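Local coordinates for protein CaaX farnesyltransferase beta subunit Ram1 (Aspergillus fumigatus, PDB 4L9P) that probably forms the peptide-binding, zinc-containing subunit of the heterodimer that transfers farnesyl from farnesyl diphosphate to a cysteine near the C terminus of target proteins, at residues B[448-453]-B[461-466]; B[381-386]-B[395-400]; B[261-266]-B[506-511]; B[465-470]-B[494-499]. All coordinates share one frame; numbering follows the deposited sequence.

In the fold
From the N terminus, helix 251-263 comes first. Its end meets helix 502-513 in interaction 3, which closes a loop of about 240 residues. The other three contacts lie within that loop. Interaction 2 closes a short loop after helix 375-384. It is complete before interaction 1 begins at strand 446-449. Interaction 1 closes the connection between strands 446-449 and 468-471. Interaction 4 starts on Phe-465 and Ser-466, where interaction 1 ends, and ties that connection to residues 494-499, before helix 502-513. Phe-465 also packs on Leu-263 and Arg-509 of interaction 3, and Trp-467 on Ala-381 of interaction 2.

Interaction 1: residues B[448-453]-B[461-466]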
loop_
_atom_site.group_PDB
_atom_site.type_symbol
_atom_site.label_atom_id
_atom_site.label_comp_id
_atom_site.label_asym_id
_atom_site.label_seq_id
_atom_site.Cartn_x
_atom_site.Cartn_y
_atom_site.Cartn_z
ATOM N N HIS B 448 -10.335 -6.280 -16.902
ATOM C CA HIS B 448 -8.912 -6.578 -16.995
ATOM C C HIS B 448 -8.798 -8.056 -16.617
ATOM O O HIS B 448 -9.286 -8.479 -15.570
ATOM C CB HIS B 448 -8.145 -5.751 -15.910
ATOM C CG HIS B 448 -7.974 -4.311 -16.302
ATOM N ND1 HIS B 448 -7.261 -3.904 -17.422
ATOM C CD2 HIS B 448 -8.398 -3.163 -15.685
ATOM C CE1 HIS B 448 -7.276 -2.571 -17.482
ATOM N NE2 HIS B 448 -7.949 -2.097 -16.436
ATOM N N TYR B 449 -8.121 -8.842 -17.434
ATOM C CA TYR B 449 -8.020 -10.294 -17.179
ATOM C C TYR B 449 -6.744 -10.836 -17.770
ATOM O O TYR B 449 -6.123 -10.176 -18.620
ATOM C CB TYR B 449 -9.235 -11.012 -17.816
ATOM C CG TYR B 449 -9.445 -10.665 -19.256
ATOM C CD1 TYR B 449 -10.238 -9.586 -19.637
ATOM C CD2 TYR B 449 -8.856 -11.428 -20.255
ATOM C CE1 TYR B 449 -10.396 -9.254 -20.990
ATOM C CE2 TYR B 449 -9.048 -11.109 -21.609
ATOM C CZ TYR B 449 -9.788 -10.025 -21.953
ATOM O OH TYR B 449 -9.956 -9.762 -23.299
ATOM N N CYS B 450 -6.279 -11.992 -17.283
ATOM C CA CYS B 450 -5.030 -12.562 -17.809
ATOM C C CYS B 450 -5.403 -13.708 -18.782
ATOM O O CYS B 450 -6.491 -14.290 -18.722
ATOM C CB CYS B 450 -4.072 -12.976 -16.656
ATOM S SG CYS B 450 -4.758 -14.260 -15.604
ATOM N N THR B 451 -4.515 -13.989 -19.715
ATOM C CA THR B 451 -4.802 -14.885 -20.831
ATOM C C THR B 451 -3.656 -15.874 -21.013
ATOM O O THR B 451 -2.661 -15.822 -20.296
ATOM C CB THR B 451 -4.989 -14.083 -22.141
ATOM O OG1 THR B 451 -3.703 -13.597 -22.578
ATOM C CG2 THR B 451 -5.997 -12.935 -21.989
ATOM N N ASP B 452 -3.826 -16.785 -21.965
ATOM C CA ASP B 452 -2.779 -17.738 -22.320
ATOM C C ASP B 452 -1.897 -17.211 -23.447
ATOM O O ASP B 452 -1.135 -17.986 -24.061
ATOM C CB ASP B 452 -3.399 -19.100 -22.710
ATOM C CG ASP B 452 -4.371 -19.012 -23.918
ATOM O OD1 ASP B 452 -4.620 -17.901 -24.415
ATOM O OD2 ASP B 452 -4.914 -20.071 -24.368
ATOM N N SER B 453 -2.014 -15.913 -23.730
ATOM C CA SER B 453 -1.238 -15.267 -24.780
ATOM C C SER B 453 -0.369 -14.153 -24.257
ATOM O O SER B 453 -0.874 -13.112 -23.869
ATOM C CB SER B 453 -2.204 -14.718 -25.839
ATOM O OG SER B 453 -1.459 -14.252 -26.953
ATOM N N PHE B 461 7.877 -14.336 -16.072
ATOM C CA PHE B 461 6.876 -13.334 -15.869
ATOM C C PHE B 461 5.859 -13.497 -16.993
ATOM O O PHE B 461 5.213 -12.525 -17.350
ATOM C CB PHE B 461 7.543 -11.956 -16.000
ATOM C CG PHE B 461 8.624 -11.697 -14.973
ATOM C CD1 PHE B 461 8.299 -11.365 -13.651
ATOM C CD2 PHE B 461 9.931 -11.708 -15.330
ATOM C CE1 PHE B 461 9.310 -11.113 -12.666
ATOM C CE2 PHE B 461 10.972 -11.497 -14.353
ATOM C CZ PHE B 461 10.670 -11.128 -13.041
ATOM N N SER B 462 5.668 -14.704 -17.540
ATOM C CA SER B 462 4.836 -14.792 -18.742
ATOM C C SER B 462 3.397 -14.339 -18.496
ATOM O O SER B 462 2.824 -13.600 -19.318
ATOM C CB SER B 462 4.907 -16.209 -19.347
ATOM O OG SER B 462 4.140 -16.322 -20.512
ATOM N N SER B 463 2.832 -14.732 -17.359
ATOM C CA SER B 463 1.463 -14.355 -17.075
ATOM C C SER B 463 1.329 -12.834 -16.943
ATOM O O SER B 463 0.352 -12.229 -17.400
ATOM C CB SER B 463 1.026 -15.071 -15.795
ATOM O OG SER B 463 -0.295 -14.697 -15.440
ATOM N N ALA B 464 2.323 -12.201 -16.336
ATOM C CA ALA B 464 2.263 -10.737 -16.146
ATOM C C ALA B 464 2.169 -10.001 -17.452
ATOM O O ALA B 464 1.631 -8.908 -17.492
ATOM C CB ALA B 464 3.511 -10.227 -15.392
ATOM N N PHE B 465 2.708 -10.604 -18.514
ATOM C CA PHE B 465 2.650 -9.992 -19.852
ATOM C C PHE B 465 1.509 -10.539 -20.707
ATOM O O PHE B 465 1.508 -10.347 -21.946
ATOM C CB PHE B 465 4.020 -10.037 -20.547
ATOM C CG PHE B 465 5.052 -9.162 -19.841
ATOM C CD1 PHE B 465 5.003 -7.773 -19.998
ATOM C CD2 PHE B 465 6.007 -9.700 -18.978
ATOM C CE1 PHE B 465 5.892 -6.933 -19.310
ATOM C CE2 PHE B 465 6.908 -8.834 -18.273
ATOM C CZ PHE B 465 6.838 -7.480 -18.456
ATOM N N SER B 466 0.563 -11.212 -20.066
ATOM C CA SER B 466 -0.578 -11.816 -20.754
ATOM C C SER B 466 -1.860 -11.033 -20.490
ATOM O O SER B 466 -2.919 -11.382 -21.021
ATOM C CB SER B 466 -0.744 -13.263 -20.297
ATOM O OG SER B 466 -1.401 -13.323 -19.038
HETATM O O HOH W 1 -2.005 -15.878 -17.317
#
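The backbones of Thr-451 and Ser-466 come together close to strand 446-449, with their CA atoms 5.2 Å apart. The contact closes the connection between the two strands of a small antiparallel sheet, 446-449 and 468-471, and Thr-451 forms an ST turn within it. Thr-451 OG1 lies between its backbone N and carbonyl carbon (chi1 73°). From there it donates to Ser-466 O over 2.8 Å, in the carbonyl plane and on a lone pair. The same hydroxyl accepts the N-H of Ser-453, which makes the turn. The hydroxyl thus bonds to both segments.

Ser-466 OG accepts from Thr-451 N at 3.3 Å, with an N-H...O angle of 158°. A second bond from Thr-451 N to Ser-466 O is weak. Ser-466 OG in turn donates to Ser-463 O over 2.6 Å, again on a lone pair in the carbonyl plane. Ser-463 O also takes the backbone N-H of Ser-466, so two bonds hold this carbonyl. Cys-450 CB packs against Ser-466 OG, and Cys-450 also touches Thr-386, in the loop after helix 375-384. A water bridges Thr-451 O and Ser-463 OG. Beside these bonds, Ser-466 CA makes a CA-H...O contact with Ser-453 O, 3.4 Å from carbon to oxygen.

Interaction 2: residues B[381-386]-B[395-400]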
loop_
_atom_site.group_PDB
_atom_site.type_symbol
_atom_site.label_atom_id
_atom_site.label_comp_id
_atom_site.label_asym_id
_atom_site.label_seq_id
_atom_site.Cartn_x
_atom_site.Cartn_y
_atom_site.Cartn_z
ATOM N N ALA B 381 -8.944 -12.378 -11.042
ATOM C CA ALA B 381 -8.221 -13.331 -11.919
ATOM C C ALA B 381 -7.838 -14.590 -11.147
ATOM O O ALA B 381 -7.789 -15.693 -11.711
ATOM C CB ALA B 381 -6.959 -12.688 -12.490
ATOM N N ALA B 382 -7.495 -14.443 -9.859
ATOM C CA ALA B 382 -7.145 -15.624 -9.066
ATOM C C ALA B 382 -8.339 -16.567 -8.924
ATOM O O ALA B 382 -8.155 -17.779 -8.880
ATOM C CB ALA B 382 -6.590 -15.221 -7.684
ATOM N N LEU B 383 -9.557 -16.006 -8.904
ATOM C CA LEU B 383 -10.777 -16.787 -8.792
ATOM C C LEU B 383 -11.250 -17.294 -10.164
ATOM O O LEU B 383 -11.765 -18.446 -10.263
ATOM C CB LEU B 383 -11.891 -15.910 -8.220
ATOM C CG LEU B 383 -11.640 -15.451 -6.756
ATOM C CD1 LEU B 383 -12.739 -14.531 -6.260
ATOM C CD2 LEU B 383 -11.415 -16.652 -5.828
ATOM N N ASP B 384 -11.080 -16.499 -11.221
ATOM C CA ASP B 384 -11.574 -16.891 -12.562
ATOM C C ASP B 384 -10.622 -17.784 -13.328
ATOM O O ASP B 384 -11.049 -18.627 -14.146
ATOM C CB ASP B 384 -11.736 -15.644 -13.430
ATOM C CG ASP B 384 -12.909 -14.801 -13.029
ATOM O OD1 ASP B 384 -13.815 -15.300 -12.303
ATOM O OD2 ASP B 384 -12.903 -13.615 -13.431
ATOM N N GLY B 385 -9.334 -17.627 -13.092
ATOM C CA GLY B 385 -8.323 -18.280 -13.896
ATOM C C GLY B 385 -8.065 -17.586 -15.217
ATOM O O GLY B 385 -8.767 -16.624 -15.612
ATOM N N THR B 386 -7.069 -18.108 -15.915
ATOM C CA THR B 386 -6.585 -17.533 -17.135
ATOM C C THR B 386 -7.621 -17.744 -18.244
ATOM O O THR B 386 -8.201 -18.830 -18.370
ATOM C CB THR B 386 -5.206 -18.184 -17.448
ATOM O OG1 THR B 386 -4.246 -17.660 -16.507
ATOM C CG2 THR B 386 -4.744 -17.828 -18.806
ATOM N N SER B 395 -16.920 -18.390 -17.414
ATOM C CA SER B 395 -17.745 -17.585 -16.539
ATOM C C SER B 395 -16.772 -16.789 -15.707
ATOM O O SER B 395 -15.613 -17.214 -15.497
ATOM C CB SER B 395 -18.581 -18.466 -15.630
ATOM O OG SER B 395 -17.726 -19.427 -15.024
ATOM N N SER B 396 -17.197 -15.609 -15.288
ATOM C CA SER B 396 -16.372 -14.803 -14.362
ATOM C C SER B 396 -17.133 -14.577 -13.079
ATOM O O SER B 396 -18.358 -14.531 -13.092
ATOM C CB SER B 396 -15.951 -13.402 -14.930
ATOM O OG SER B 396 -15.217 -12.620 -13.974
ATOM N N VAL B 397 -16.419 -14.410 -11.968
ATOM C CA VAL B 397 -17.056 -13.991 -10.720
ATOM C C VAL B 397 -17.518 -12.525 -10.832
ATOM O O VAL B 397 -18.336 -12.073 -10.015
ATOM C CB VAL B 397 -16.096 -14.145 -9.477
ATOM C CG1 VAL B 397 -15.705 -15.604 -9.234
ATOM C CG2 VAL B 397 -14.814 -13.246 -9.611
ATOM N N GLY B 398 -17.072 -11.799 -11.873
ATOM C CA GLY B 398 -17.482 -10.414 -12.074
ATOM C C GLY B 398 -16.759 -9.523 -11.048
ATOM O O GLY B 398 -15.759 -9.903 -10.416
ATOM N N ASN B 399 -17.305 -8.329 -10.841
ATOM C CA ASN B 399 -16.730 -7.359 -9.919
ATOM C C ASN B 399 -17.330 -7.565 -8.575
ATOM O O ASN B 399 -18.558 -7.571 -8.447
ATOM C CB ASN B 399 -17.015 -5.960 -10.423
ATOM C CG ASN B 399 -16.382 -5.739 -11.735
ATOM O OD1 ASN B 399 -15.143 -5.928 -11.843
ATOM N ND2 ASN B 399 -17.197 -5.421 -12.780
ATOM N N LEU B 400 -16.484 -7.773 -7.577
ATOM C CA LEU B 400 -16.928 -8.098 -6.236
ATOM C C LEU B 400 -17.031 -6.891 -5.287
ATOM O O LEU B 400 -17.184 -7.077 -4.107
ATOM C CB LEU B 400 -16.035 -9.222 -5.649
ATOM C CG LEU B 400 -16.159 -10.551 -6.443
ATOM C CD1 LEU B 400 -15.212 -11.584 -5.778
ATOM C CD2 LEU B 400 -17.578 -11.084 -6.509
HETATM O O HOH W 2 -14.960 -17.977 -12.370
HETATM O O HOH W 3 -13.618 -19.474 -14.328
#
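Asp-384 grips the loop 395-400 with both carboxylate oxygens. OD1 takes the N-H of Val-397 over 2.8 Å, and OD2 takes the hydroxyl of Ser-396 OG over 2.6 Å. Both donors come from the syn side. The backbone N lies 17° out of the carboxylate plane and the hydroxyl 31°. With OG anti to the backbone N (chi1 177°), Ser-396 reaches Asp-384 and also accepts from Gly-398 N, an ST turn. This tight part ties the last turn of helix 375-384 to the loop leading to helix 403-413, both helices of the alpha-alpha toroid. Next to it lies an apolar patch. Leu-383 CB meets Val-397 CG1 at 4.0 Å, the side chains crossing at about a right angle. Leu-383 CD1 reaches Leu-400 CD1 at 3.9 Å. Tyr-348 of the alpha subunit packs on all three. The Ser-395 side is looser and more exposed. Ser-395 O stays 4.1 Å from Asp-384 OD1. Two waters lie between, one near Asp-384 OD1 and Ser-395 O, the other near Asp-384 O and Ser-395 O.

Interaction 3: residues B[261-266]-B[506-511]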
loop_
_atom_site.group_PDB
_atom_site.type_symbol
_atom_site.label_atom_id
_atom_site.label_comp_id
_atom_site.label_asym_id
_atom_site.label_seq_id
_atom_site.Cartn_x
_atom_site.Cartn_y
_atom_site.Cartn_z
ATOM N N HIS B 261 12.745 -5.260 -12.271
ATOM C CA HIS B 261 13.399 -6.477 -12.783
ATOM C C HIS B 261 12.664 -6.986 -14.018
ATOM O O HIS B 261 13.302 -7.341 -15.034
ATOM C CB HIS B 261 13.394 -7.488 -11.641
ATOM C CG HIS B 261 14.172 -8.734 -11.921
ATOM N ND1 HIS B 261 13.752 -9.697 -12.822
ATOM C CD2 HIS B 261 15.384 -9.137 -11.449
ATOM C CE1 HIS B 261 14.674 -10.664 -12.865
ATOM N NE2 HIS B 261 15.675 -10.343 -12.044
ATOM N N ALA B 262 11.337 -7.071 -13.942
ATOM C CA ALA B 262 10.540 -7.606 -15.047
ATOM C C ALA B 262 10.576 -6.695 -16.268
ATOM O O ALA B 262 10.779 -7.162 -17.397
ATOM C CB ALA B 262 9.072 -7.772 -14.629
ATOM N N LEU B 263 10.358 -5.387 -16.077
ATOM C CA LEU B 263 10.268 -4.541 -17.267
ATOM C C LEU B 263 11.630 -4.401 -17.996
ATOM O O LEU B 263 11.638 -4.131 -19.186
ATOM C CB LEU B 263 9.741 -3.141 -16.910
ATOM C CG LEU B 263 8.282 -3.174 -16.497
ATOM C CD1 LEU B 263 7.866 -1.732 -16.010
ATOM C CD2 LEU B 263 7.361 -3.582 -17.645
ATOM N N LEU B 264 12.760 -4.546 -17.292
ATOM C CA LEU B 264 14.094 -4.449 -17.891
ATOM C C LEU B 264 14.633 -5.845 -18.300
ATOM O O LEU B 264 15.774 -5.947 -18.754
ATOM C CB LEU B 264 15.067 -3.799 -16.905
ATOM C CG LEU B 264 14.689 -2.349 -16.498
ATOM C CD1 LEU B 264 15.834 -1.862 -15.595
ATOM C CD2 LEU B 264 14.368 -1.382 -17.636
ATOM N N ASP B 265 13.816 -6.893 -18.156
ATOM C CA ASP B 265 14.204 -8.288 -18.427
ATOM C C ASP B 265 15.584 -8.584 -17.790
ATOM O O ASP B 265 16.523 -9.050 -18.466
ATOM C CB ASP B 265 14.242 -8.556 -19.935
ATOM C CG ASP B 265 14.483 -10.039 -20.252
ATOM O OD1 ASP B 265 13.999 -10.874 -19.424
ATOM O OD2 ASP B 265 15.201 -10.367 -21.267
ATOM N N LEU B 266 15.724 -8.308 -16.503
ATOM C CA LEU B 266 16.992 -8.620 -15.871
ATOM C C LEU B 266 17.116 -10.113 -15.640
ATOM O O LEU B 266 16.121 -10.838 -15.570
ATOM C CB LEU B 266 17.094 -7.938 -14.497
ATOM C CG LEU B 266 16.975 -6.400 -14.569
ATOM C CD1 LEU B 266 17.153 -5.779 -13.176
ATOM C CD2 LEU B 266 17.969 -5.772 -15.589
ATOM N N GLU B 506 4.484 -3.489 -22.510
ATOM C CA GLU B 506 4.867 -4.466 -23.512
ATOM C C GLU B 506 6.101 -3.998 -24.271
ATOM O O GLU B 506 7.054 -4.771 -24.471
ATOM C CB GLU B 506 3.697 -4.706 -24.548
ATOM C CG GLU B 506 4.164 -5.404 -25.875
ATOM C CD GLU B 506 3.098 -5.520 -27.025
ATOM O OE1 GLU B 506 1.934 -5.108 -26.918
ATOM O OE2 GLU B 506 3.464 -6.061 -28.084
ATOM N N ASP B 507 6.080 -2.749 -24.736
ATOM C CA ASP B 507 7.141 -2.280 -25.608
ATOM C C ASP B 507 8.495 -2.279 -24.892
ATOM O O ASP B 507 9.527 -2.655 -25.480
ATOM C CB ASP B 507 6.871 -0.863 -26.104
ATOM C CG ASP B 507 5.839 -0.797 -27.225
ATOM O OD1 ASP B 507 5.456 -1.856 -27.775
ATOM O OD2 ASP B 507 5.417 0.348 -27.500
ATOM N N ILE B 508 8.535 -1.850 -23.622
ATOM C CA ILE B 508 9.804 -1.828 -22.942
ATOM C C ILE B 508 10.306 -3.238 -22.669
ATOM O O ILE B 508 11.491 -3.508 -22.871
ATOM C CB ILE B 508 9.752 -0.945 -21.677
ATOM C CG1 ILE B 508 11.196 -0.671 -21.170
ATOM C CG2 ILE B 508 8.870 -1.584 -20.577
ATOM C CD1 ILE B 508 11.243 0.414 -20.040
ATOM N N ARG B 509 9.429 -4.121 -22.226
ATOM C CA ARG B 509 9.848 -5.510 -21.944
ATOM C C ARG B 509 10.384 -6.178 -23.222
ATOM O O ARG B 509 11.432 -6.839 -23.187
ATOM C CB ARG B 509 8.643 -6.323 -21.415
ATOM C CG ARG B 509 8.875 -7.828 -21.319
ATOM C CD ARG B 509 9.945 -8.221 -20.291
ATOM N NE ARG B 509 10.086 -9.658 -20.311
ATOM C CZ ARG B 509 10.501 -10.419 -19.304
ATOM N NH1 ARG B 509 10.819 -9.891 -18.118
ATOM N NH2 ARG B 509 10.577 -11.757 -19.492
ATOM N N VAL B 510 9.666 -6.002 -24.337
ATOM C CA VAL B 510 10.072 -6.676 -25.557
ATOM C C VAL B 510 11.377 -6.091 -26.067
ATOM O O VAL B 510 12.258 -6.844 -26.530
ATOM C CB VAL B 510 8.961 -6.566 -26.615
ATOM C CG1 VAL B 510 9.493 -7.032 -28.018
ATOM C CG2 VAL B 510 7.758 -7.413 -26.205
ATOM N N TRP B 511 11.552 -4.779 -25.946
ATOM C CA TRP B 511 12.823 -4.174 -26.359
ATOM C C TRP B 511 13.983 -4.769 -25.574
ATOM O O TRP B 511 15.032 -5.152 -26.147
ATOM C CB TRP B 511 12.815 -2.637 -26.216
ATOM C CG TRP B 511 14.045 -1.960 -26.847
ATOM C CD1 TRP B 511 14.196 -1.608 -28.191
ATOM C CD2 TRP B 511 15.279 -1.578 -26.205
ATOM N NE1 TRP B 511 15.417 -1.017 -28.388
ATOM C CE2 TRP B 511 16.115 -1.013 -27.202
ATOM C CE3 TRP B 511 15.759 -1.670 -24.903
ATOM C CZ2 TRP B 511 17.392 -0.516 -26.913
ATOM C CZ3 TRP B 511 17.036 -1.186 -24.619
ATOM C CH2 TRP B 511 17.831 -0.621 -25.613
HETATM O O HOH W 4 13.335 -10.355 -15.869
#
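The guanidinium of Arg-509 is set with its edge to one carbonyl and one face to a carboxylate. At the edge, Arg-509 NH1 donates to Ala-262 O over 2.8 Å. The bond is nearly straight, at 169°, and lies in both the guanidinium and the carbonyl planes, on a lone pair. Over the face sits Asp-265 OD1, 3.5 Å from Arg-509 NH2. This salt bridge works by charge alone, since no N-H points at the oxygen. The carboxylate and guanidinium planes stand 51° apart. The arginine side chain bends at chi2 (65°), and its head lies beside Ala-262 O.

Asp-265 follows the last turn of helix 251-263 with positive phi, in a Schellman motif. Its N also bonds to Ala-262 O, so that carbonyl has two donors. Beside the polar part, Leu-263 and Ile-508 cross at about a right angle, with Leu-263 CD2 3.9 Å from Ile-508 CG2. Leu-263 O, buried here, finds no hydrogen-bond partner. It makes a CA-H...O contact, 3.6 Å from Arg-509 CA.

Asp-265 OD2 forms a salt bridge with Lys-458, Arg-509 NE another with Glu-513, and Arg-509 NH2 bonds to Ser-456 OG. The contact joins the end of helix 251-263 to helix 502-513. Val-207 and Ala-211 of helix 200-213 pack on Leu-263 and Ile-508 respectively, and Leu-266 lies against helix 224-234.

Interaction 4: residues B[465-470]-B[494-499]; sequences FSWKHD and FHPIFV
Trp-467 turns CG anti to its carbonyl carbon (chi1 -75°), and His-495 turns CG anti to its backbone N (chi1 -167°). The Trp-467 five-membered ring and the His-495 ring then lie with centroids 5.0 Å apart and planes at 59°. Trp-467 CB is 3.7 Å from His-495 NE2. Pro-496 CG rests over one face of the indole, 4.1 Å from the centroid of the Trp-467 six-membered ring, in a CH-pi contact. Ile-497 CD1 approaches Trp-467 NE1 at 3.7 Å. In this way residues 494-499 of the toroid domain pack against the residues leading into strand 468-471. Two hydrogen bonds hold the His-495 ring: ND1 accepts from Ile-497 N, and His-495 NE2 bonds to Ala-464 O. A water donates to Trp-467 O and makes a weak bond with His-495 NE2. At the other end, the rings of Phe-465 and Phe-498 lie near parallel but slid apart, with little overlap. Phe-465 CZ and Phe-498 CZ are 3.5 Å apart. Leu-263 of helix 251-263 packs on both rings.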
loop_
_atom_site.group_PDB
_atom_site.type_symbol
_atom_site.label_atom_id
_atom_site.label_comp_id
_atom_site.label_asym_id
_atom_site.label_seq_id
_atom_site.Cartn_x
_atom_site.Cartn_y
_atom_site.Cartn_z
ATOM N N PHE B 465 2.708 -10.604 -18.514
ATOM C CA PHE B 465 2.650 -9.992 -19.852
ATOM C C PHE B 465 1.509 -10.539 -20.707
ATOM O O PHE B 465 1.508 -10.347 -21.946
ATOM C CB PHE B 465 4.020 -10.037 -20.547
ATOM C CG PHE B 465 5.052 -9.162 -19.841
ATOM C CD1 PHE B 465 5.003 -7.773 -19.998
ATOM C CD2 PHE B 465 6.007 -9.700 -18.978
ATOM C CE1 PHE B 465 5.892 -6.933 -19.310
ATOM C CE2 PHE B 465 6.908 -8.834 -18.273
ATOM C CZ PHE B 465 6.838 -7.480 -18.456
ATOM N N SER B 466 0.563 -11.212 -20.066
ATOM C CA SER B 466 -0.578 -11.816 -20.754
ATOM C C SER B 466 -1.860 -11.033 -20.490
ATOM O O SER B 466 -2.919 -11.382 -21.021
ATOM C CB SER B 466 -0.744 -13.263 -20.297
ATOM O OG SER B 466 -1.401 -13.323 -19.038
ATOM N N TRP B 467 -1.829 -9.982 -19.646
ATOM C CA TRP B 467 -3.050 -9.245 -19.306
ATOM C C TRP B 467 -3.584 -8.469 -20.499
ATOM O O TRP B 467 -2.830 -7.814 -21.226
ATOM C CB TRP B 467 -2.711 -8.267 -18.145
ATOM C CG TRP B 467 -2.577 -8.961 -16.825
ATOM C CD1 TRP B 467 -1.472 -9.663 -16.353
ATOM C CD2 TRP B 467 -3.613 -9.125 -15.846
ATOM N NE1 TRP B 467 -1.766 -10.190 -15.101
ATOM C CE2 TRP B 467 -3.057 -9.893 -14.768
ATOM C CE3 TRP B 467 -4.933 -8.649 -15.740
ATOM C CZ2 TRP B 467 -3.772 -10.171 -13.603
ATOM C CZ3 TRP B 467 -5.668 -8.978 -14.602
ATOM C CH2 TRP B 467 -5.092 -9.748 -13.566
ATOM N N LYS B 468 -4.900 -8.580 -20.678
ATOM C CA LYS B 468 -5.625 -7.922 -21.767
ATOM C C LYS B 468 -6.809 -7.194 -21.188
ATOM O O LYS B 468 -7.108 -7.319 -19.990
ATOM C CB LYS B 468 -6.048 -8.956 -22.845
ATOM C CG LYS B 468 -4.761 -9.554 -23.476
ATOM C CD LYS B 468 -4.942 -10.140 -24.796
ATOM C CE LYS B 468 -3.751 -11.028 -25.220
ATOM N NZ LYS B 468 -2.370 -10.424 -25.265
ATOM N N HIS B 469 -7.484 -6.416 -22.023
ATOM C CA HIS B 469 -8.568 -5.581 -21.487
ATOM C C HIS B 469 -9.665 -5.460 -22.524
ATOM O O HIS B 469 -9.403 -5.532 -23.752
ATOM C CB HIS B 469 -8.063 -4.174 -21.117
ATOM C CG HIS B 469 -7.239 -3.531 -22.180
ATOM N ND1 HIS B 469 -7.808 -2.818 -23.223
ATOM C CD2 HIS B 469 -5.901 -3.486 -22.382
ATOM C CE1 HIS B 469 -6.858 -2.397 -24.038
ATOM N NE2 HIS B 469 -5.687 -2.772 -23.547
ATOM N N ASP B 470 -10.891 -5.351 -22.041
ATOM C CA ASP B 470 -12.077 -5.051 -22.886
ATOM C C ASP B 470 -12.784 -3.892 -22.208
ATOM O O ASP B 470 -12.755 -3.768 -20.969
ATOM C CB ASP B 470 -13.149 -6.203 -22.919
ATOM C CG ASP B 470 -12.614 -7.595 -23.391
ATOM O OD1 ASP B 470 -13.254 -8.619 -23.102
ATOM O OD2 ASP B 470 -11.591 -7.679 -23.998
ATOM N N PHE B 494 -5.031 0.946 -17.936
ATOM C CA PHE B 494 -3.709 0.718 -17.363
ATOM C C PHE B 494 -3.545 -0.741 -16.973
ATOM O O PHE B 494 -4.495 -1.421 -16.567
ATOM C CB PHE B 494 -3.502 1.579 -16.128
ATOM C CG PHE B 494 -2.767 2.875 -16.344
ATOM C CD1 PHE B 494 -2.811 3.561 -17.575
ATOM C CD2 PHE B 494 -2.042 3.390 -15.278
ATOM C CE1 PHE B 494 -2.108 4.778 -17.729
ATOM C CE2 PHE B 494 -1.345 4.577 -15.397
ATOM C CZ PHE B 494 -1.367 5.309 -16.646
ATOM N N HIS B 495 -2.328 -1.213 -17.093
ATOM C CA HIS B 495 -2.030 -2.583 -16.691
ATOM C C HIS B 495 -2.138 -2.686 -15.161
ATOM O O HIS B 495 -1.557 -1.878 -14.440
ATOM C CB HIS B 495 -0.574 -2.842 -17.104
ATOM C CG HIS B 495 -0.168 -4.273 -17.062
ATOM N ND1 HIS B 495 -0.033 -4.982 -15.883
ATOM C CD2 HIS B 495 0.080 -5.145 -18.068
ATOM C CE1 HIS B 495 0.319 -6.230 -16.161
ATOM N NE2 HIS B 495 0.360 -6.364 -17.492
ATOM N N PRO B 496 -2.889 -3.649 -14.647
ATOM C CA PRO B 496 -3.086 -3.662 -13.170
ATOM C C PRO B 496 -1.831 -3.959 -12.343
ATOM O O PRO B 496 -1.820 -3.607 -11.168
ATOM C CB PRO B 496 -4.122 -4.720 -12.909
ATOM C CG PRO B 496 -4.354 -5.364 -14.274
ATOM C CD PRO B 496 -3.687 -4.620 -15.398
ATOM N N ILE B 497 -0.816 -4.606 -12.915
ATOM C CA ILE B 497 0.423 -4.827 -12.150
ATOM C C ILE B 497 1.415 -3.669 -12.365
ATOM O O ILE B 497 2.012 -3.203 -11.402
ATOM C CB ILE B 497 1.139 -6.106 -12.641
ATOM C CG1 ILE B 497 0.254 -7.307 -12.388
ATOM C CG2 ILE B 497 2.483 -6.279 -11.954
ATOM C CD1 ILE B 497 0.844 -8.624 -12.956
ATOM N N PHE B 498 1.585 -3.194 -13.613
ATOM C CA PHE B 498 2.675 -2.231 -13.916
ATOM C C PHE B 498 2.211 -0.800 -13.788
ATOM O O PHE B 498 3.046 0.122 -13.733
ATOM C CB PHE B 498 3.250 -2.462 -15.315
ATOM C CG PHE B 498 3.904 -3.841 -15.438
ATOM C CD1 PHE B 498 4.976 -4.173 -14.604
ATOM C CD2 PHE B 498 3.381 -4.833 -16.322
ATOM C CE1 PHE B 498 5.579 -5.412 -14.672
ATOM C CE2 PHE B 498 3.993 -6.107 -16.403
ATOM C CZ PHE B 498 5.118 -6.404 -15.578
ATOM N N VAL B 499 0.890 -0.553 -13.783
ATOM C CA VAL B 499 0.392 0.824 -13.540
ATOM C C VAL B 499 0.894 1.846 -14.569
ATOM O O VAL B 499 1.244 2.984 -14.262
ATOM C CB VAL B 499 0.580 1.306 -12.053
ATOM C CG1 VAL B 499 -0.550 2.310 -11.734
ATOM C CG2 VAL B 499 0.496 0.147 -11.071
HETATM O O HOH W 5 0.018 -7.514 -20.456
#